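Local atomic coordinates of glutathione S-transferase (Pseudomonas fluorescens, PDB entry 3M3M), a protein that binds glutathione and probably catalyses its transfer to electrophilic substrates, as a glutathione transferase. Residues Glu143-Leu146 and Ser147-Tyr151; Lys17-Leu20 and Met21-Leu25. One frame throughout, in Å; residues are numbered along the deposited sequence.

Interaction 1 of 2, residues Glu143-Leu146 and Ser147-Tyr151; sequences EKQL and SRTPY
Gln145 grips Thr149 twice at the C-terminal end of helix 125-146, where the chain leads into the loop before helix 159-168 in the all-helical C-terminal domain of the glutathione transferase fold. Its side-chain NE2 gives a nearly straight bond (173°) to Thr149 OG1 at 3.0 Å, with the hydroxyl oxygen lying in the plane of the amide. Its backbone O takes two N-H groups, Thr149 N in the carbonyl plane and Arg148 N from above it, both at 3.1 Å. Thr149 OG1 sits between its own backbone N and carbonyl carbon (chi1 56°), from where it also donates to Tyr151 O at 2.6 Å; one hydroxyl thus ties the helix-side amide to the loop backbone two residues on. Two residues earlier in the chain, Ser147 OG donates to Glu143 O at 2.7 Å, from above the carbonyl plane. The Glu143 carboxylate accepts bonds from Gly183 N and Ile184 N, at the start of helix 182-192. A water bridges Arg148 and Lys144, receiving a weak bond from Arg148 NE and donating to Lys144 O. The packing is carried by buried Leu146, in touch with Trp187 of helix 182-192 and with Leu152. Leu146 CA points a C-H at Thr149 O, 3.3 Å away, and Leu146 CD2 rests 3.6 Å from the carbonyl carbon C of Tyr151.

Interaction 2 of 2, residues Lys17-Leu20 and Met21-Leu25; sequences KIKL and MLNLL
Leu20 lays its CG and CD1 against the isobutyl group of Leu24 one turn on, CG lying 3.8 Å from Leu24 CD1, with the two side chains at a slant. On another side of the helix Ile18 meets Leu22 more lightly, through its CG2 branch, 3.9 Å from Leu22 CD1. With its CG beside the backbone N (chi1 -68°), Leu22 folds back along the helix until that carbon lies 3.3 Å from Ile18 O. The polar feature is Asn23: its ND2 donates to Lys19 O at 2.8 Å, nearly straight at 172°, with the acceptor in the plane of the Asn23 amide, while Asn23 N reaches the same oxygen at 3.1 Å from the opposite face of the carbonyl. ND2 also bonds Tyr29 OH, and its two bonds together set the rotation of the amide. Lys19 stretches away to Asp202 and the backbone O of Pro199 and Met200. Selenomethionine Met21 turns toward helices 69-77 and 159-168, and the side chains of Ile18 and Leu22 pack against Val6 of strand 4-8. Lys17 NZ forms a salt bridge with Glu100 and hydrogen bonds to Ser69 and Asn70, which belong to the glutathione and sodium sites respectively. Helix 13-24 is the connecting helix of the beta-alpha-beta unit formed with strands 4-8 and 29-33, characteristic of the thioredoxin-like domain of glutathione transferases.

Overall arrangement
Interaction 2 comes first along the chain, inside helix 13-24 of the thioredoxin-like N-terminal domain; interaction 1 follows much later, at the end of helix 125-146 in the helical C-terminal domain. Their centres lie 23 Å apart and their nearest atoms about 10 Å, so they do not touch. Interaction 2 is buried, its centre about 11 Å from the centre of the chain, and faces the domain interface: helix 159-168 packs on it, and Lys17 reaches Glu100 of helix 87-117 close to bound glutathione. Interaction 1 is a surface contact, its centre about 19 Å from the chain centre, away from the ligand sites; it joins the end of helix 125-146 to the loop before helix 159-168, beside helix 182-192.

Interaction 1 of 2, residues Glu143-Leu146 and Ser147-Tyr151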
loop_
_atom_site.group_PDB
_atom_site.type_symbol
_atom_site.label_atom_id
_atom_site.label_comp_id
_atom_site.label_asym_id
_atom_site.label_seq_id
_atom_site.Cartn_x
_atom_site.Cartn_y
_atom_site.Cartn_z
ATOM N N GLU A 143 -4.797 -15.264 3.598
ATOM C CA GLU A 143 -4.911 -16.172 4.800
ATOM C C GLU A 143 -4.376 -17.544 4.461
ATOM O O GLU A 143 -3.615 -18.141 5.237
ATOM C CB GLU A 143 -6.352 -16.225 5.305
ATOM C CG GLU A 143 -6.558 -17.066 6.667
ATOM C CD GLU A 143 -5.988 -16.351 7.874
ATOM O OE1 GLU A 143 -5.584 -15.135 7.730
ATOM O OE2 GLU A 143 -5.999 -17.009 8.946
ATOM N N LYS A 144 -4.765 -18.103 3.296
ATOM C CA LYS A 144 -4.159 -19.398 2.957
ATOM C C LYS A 144 -2.655 -19.348 2.816
ATOM O O LYS A 144 -1.927 -20.244 3.265
ATOM C CB LYS A 144 -4.825 -19.874 1.652
ATOM C CG LYS A 144 -6.243 -20.375 1.978
ATOM C CD LYS A 144 -6.961 -20.807 0.630
ATOM C CE LYS A 144 -8.439 -21.306 0.799
ATOM N NZ LYS A 144 -9.396 -20.107 1.104
ATOM N N GLN A 145 -2.095 -18.317 2.157
ATOM C CA GLN A 145 -0.700 -18.284 2.021
ATOM C C GLN A 145 0.022 -18.118 3.379
ATOM O O GLN A 145 1.022 -18.758 3.594
ATOM C CB GLN A 145 -0.233 -17.110 1.038
ATOM C CG GLN A 145 1.299 -16.967 0.868
ATOM C CD GLN A 145 1.915 -18.188 0.113
ATOM O OE1 GLN A 145 1.384 -18.592 -0.909
ATOM N NE2 GLN A 145 2.902 -18.838 0.695
ATOM N N LEU A 146 -0.505 -17.241 4.228
ATOM C CA LEU A 146 0.211 -16.872 5.458
ATOM C C LEU A 146 -0.054 -18.000 6.506
ATOM O O LEU A 146 0.468 -17.928 7.617
ATOM C CB LEU A 146 -0.325 -15.535 5.944
ATOM C CG LEU A 146 0.203 -14.425 4.978
ATOM C CD1 LEU A 146 -0.564 -13.152 5.289
ATOM C CD2 LEU A 146 1.780 -14.248 5.075
ATOM N N SER A 147 -0.927 -18.963 6.151
ATOM C CA SER A 147 -1.163 -20.127 7.063
ATOM C C SER A 147 -0.027 -21.129 6.875
ATOM O O SER A 147 0.098 -22.110 7.669
ATOM C CB SER A 147 -2.593 -20.720 6.831
ATOM O OG SER A 147 -3.585 -19.789 7.317
ATOM N N ARG A 148 0.796 -20.922 5.842
ATOM C CA ARG A 148 1.881 -21.785 5.393
ATOM C C ARG A 148 3.268 -21.158 5.445
ATOM O O ARG A 148 4.263 -21.857 5.636
ATOM C CB ARG A 148 1.688 -22.256 3.959
ATOM C CG ARG A 148 0.445 -23.089 3.900
ATOM C CD ARG A 148 0.133 -23.645 2.553
ATOM N NE ARG A 148 -1.174 -24.353 2.614
ATOM C CZ ARG A 148 -1.399 -25.570 3.154
ATOM N NH1 ARG A 148 -0.449 -26.264 3.798
ATOM N NH2 ARG A 148 -2.614 -26.094 3.085
ATOM N N THR A 149 3.387 -19.850 5.200
ATOM C CA THR A 149 4.707 -19.182 5.232
ATOM C C THR A 149 4.494 -17.895 6.062
ATOM O O THR A 149 3.410 -17.368 6.172
ATOM C CB THR A 149 5.277 -18.774 3.824
ATOM O OG1 THR A 149 4.305 -17.939 3.145
ATOM C CG2 THR A 149 5.638 -19.993 2.922
ATOM N N PRO A 150 5.553 -17.363 6.613
ATOM C CA PRO A 150 5.323 -16.262 7.539
ATOM C C PRO A 150 5.249 -14.883 6.811
ATOM O O PRO A 150 4.729 -13.909 7.391
ATOM C CB PRO A 150 6.631 -16.251 8.373
ATOM C CG PRO A 150 7.595 -16.912 7.544
ATOM C CD PRO A 150 6.900 -17.949 6.759
ATOM N N TYR A 151 5.764 -14.840 5.601
ATOM C CA TYR A 151 5.584 -13.607 4.759
ATOM C C TYR A 151 4.997 -14.114 3.451
ATOM O O TYR A 151 4.824 -15.351 3.265
ATOM C CB TYR A 151 6.914 -12.900 4.494
ATOM C CG TYR A 151 7.439 -12.277 5.770
ATOM C CD1 TYR A 151 6.890 -11.089 6.285
ATOM C CD2 TYR A 151 8.463 -12.880 6.465
ATOM C CE1 TYR A 151 7.392 -10.523 7.498
ATOM C CE2 TYR A 151 8.937 -12.338 7.687
ATOM C CZ TYR A 151 8.414 -11.154 8.161
ATOM O OH TYR A 151 8.967 -10.594 9.324
HETATM O O HOH W 1 -3.387 -22.915 3.416
#

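Interaction 2 of 2, residues Lys17-Leu20 and Met21-Leu25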
loop_
_atom_site.group_PDB
_atom_site.type_symbol
_atom_site.label_atom_id
_atom_site.label_comp_id
_atom_site.label_asym_id
_atom_site.label_seq_id
_atom_site.Cartn_x
_atom_site.Cartn_y
_atom_site.Cartn_z
ATOM N N LYS A 17 2.727 3.108 1.867
ATOM C CA LYS A 17 3.739 2.202 1.379
ATOM C C LYS A 17 5.084 2.873 1.191
ATOM O O LYS A 17 6.110 2.256 1.553
ATOM C CB LYS A 17 3.374 1.693 -0.060
ATOM C CG LYS A 17 2.124 0.826 -0.104
ATOM C CD LYS A 17 1.647 0.700 -1.551
ATOM C CE LYS A 17 0.326 -0.057 -1.585
ATOM N NZ LYS A 17 -0.192 -0.219 -3.013
ATOM N N ILE A 18 5.096 4.116 0.684
ATOM C CA ILE A 18 6.349 4.813 0.374
ATOM C C ILE A 18 6.967 5.405 1.675
ATOM O O ILE A 18 8.201 5.305 1.884
ATOM C CB ILE A 18 6.095 5.890 -0.660
ATOM C CG1 ILE A 18 5.325 5.293 -1.904
ATOM C CG2 ILE A 18 7.433 6.469 -1.119
ATOM C CD1 ILE A 18 5.880 3.930 -2.421
ATOM N N LYS A 19 6.131 5.941 2.541
ATOM C CA LYS A 19 6.650 6.399 3.892
ATOM C C LYS A 19 7.338 5.199 4.561
ATOM O O LYS A 19 8.461 5.303 5.099
ATOM C CB LYS A 19 5.467 6.883 4.762
ATOM C CG LYS A 19 5.989 7.322 6.178
ATOM C CD LYS A 19 4.815 7.524 7.150
ATOM C CE LYS A 19 5.405 7.842 8.587
ATOM N NZ LYS A 19 4.247 8.146 9.540
ATOM N N LEU A 20 6.619 4.068 4.609
ATOM C CA LEU A 20 7.218 2.880 5.275
ATOM C C LEU A 20 8.532 2.430 4.625
ATOM O O LEU A 20 9.558 2.225 5.309
ATOM C CB LEU A 20 6.189 1.709 5.191
ATOM C CG LEU A 20 6.619 0.393 5.902
ATOM C CD1 LEU A 20 7.213 0.635 7.429
ATOM C CD2 LEU A 20 5.343 -0.529 5.948
HETATM N N MSE A 21 8.516 2.322 3.281
HETATM C CA MSE A 21 9.774 1.902 2.587
HETATM C C MSE A 21 10.971 2.856 2.808
HETATM O O MSE A 21 12.076 2.378 3.117
HETATM C CB MSE A 21 9.475 1.807 1.110
HETATM C CG MSE A 21 10.641 1.379 0.205
HETATM SE SE MSE A 21 10.850 -0.610 0.280
HETATM C CE MSE A 21 11.880 -0.874 1.949
ATOM N N LEU A 22 10.721 4.161 2.720
ATOM C CA LEU A 22 11.788 5.120 2.961
ATOM C C LEU A 22 12.375 4.970 4.380
ATOM O O LEU A 22 13.642 4.997 4.554
ATOM C CB LEU A 22 11.304 6.564 2.668
ATOM C CG LEU A 22 11.033 6.828 1.158
ATOM C CD1 LEU A 22 10.151 8.080 1.114
ATOM C CD2 LEU A 22 12.382 7.034 0.444
ATOM N N ASN A 23 11.500 4.849 5.372
ATOM C CA ASN A 23 11.993 4.677 6.775
ATOM C C ASN A 23 12.691 3.335 6.999
ATOM O O ASN A 23 13.717 3.270 7.661
ATOM C CB ASN A 23 10.851 4.918 7.803
ATOM C CG ASN A 23 10.536 6.389 7.899
ATOM O OD1 ASN A 23 11.177 7.100 8.718
ATOM N ND2 ASN A 23 9.675 6.900 7.040
ATOM N N LEU A 24 12.176 2.258 6.410
ATOM C CA LEU A 24 12.797 0.938 6.628
ATOM C C LEU A 24 14.244 0.992 6.055
ATOM O O LEU A 24 15.128 0.390 6.649
ATOM C CB LEU A 24 12.052 -0.162 5.844
ATOM C CG LEU A 24 10.784 -0.554 6.555
ATOM C CD1 LEU A 24 9.926 -1.429 5.506
ATOM C CD2 LEU A 24 11.055 -1.384 7.903
ATOM N N LEU A 25 14.456 1.755 4.985
ATOM C CA LEU A 25 15.769 1.851 4.363
ATOM C C LEU A 25 16.640 3.042 4.818
ATOM O O LEU A 25 17.780 3.210 4.288
ATOM C CB LEU A 25 15.656 1.906 2.813
ATOM C CG LEU A 25 15.310 0.497 2.307
ATOM C CD1 LEU A 25 14.706 0.614 0.880
ATOM C CD2 LEU A 25 16.463 -0.528 2.377
#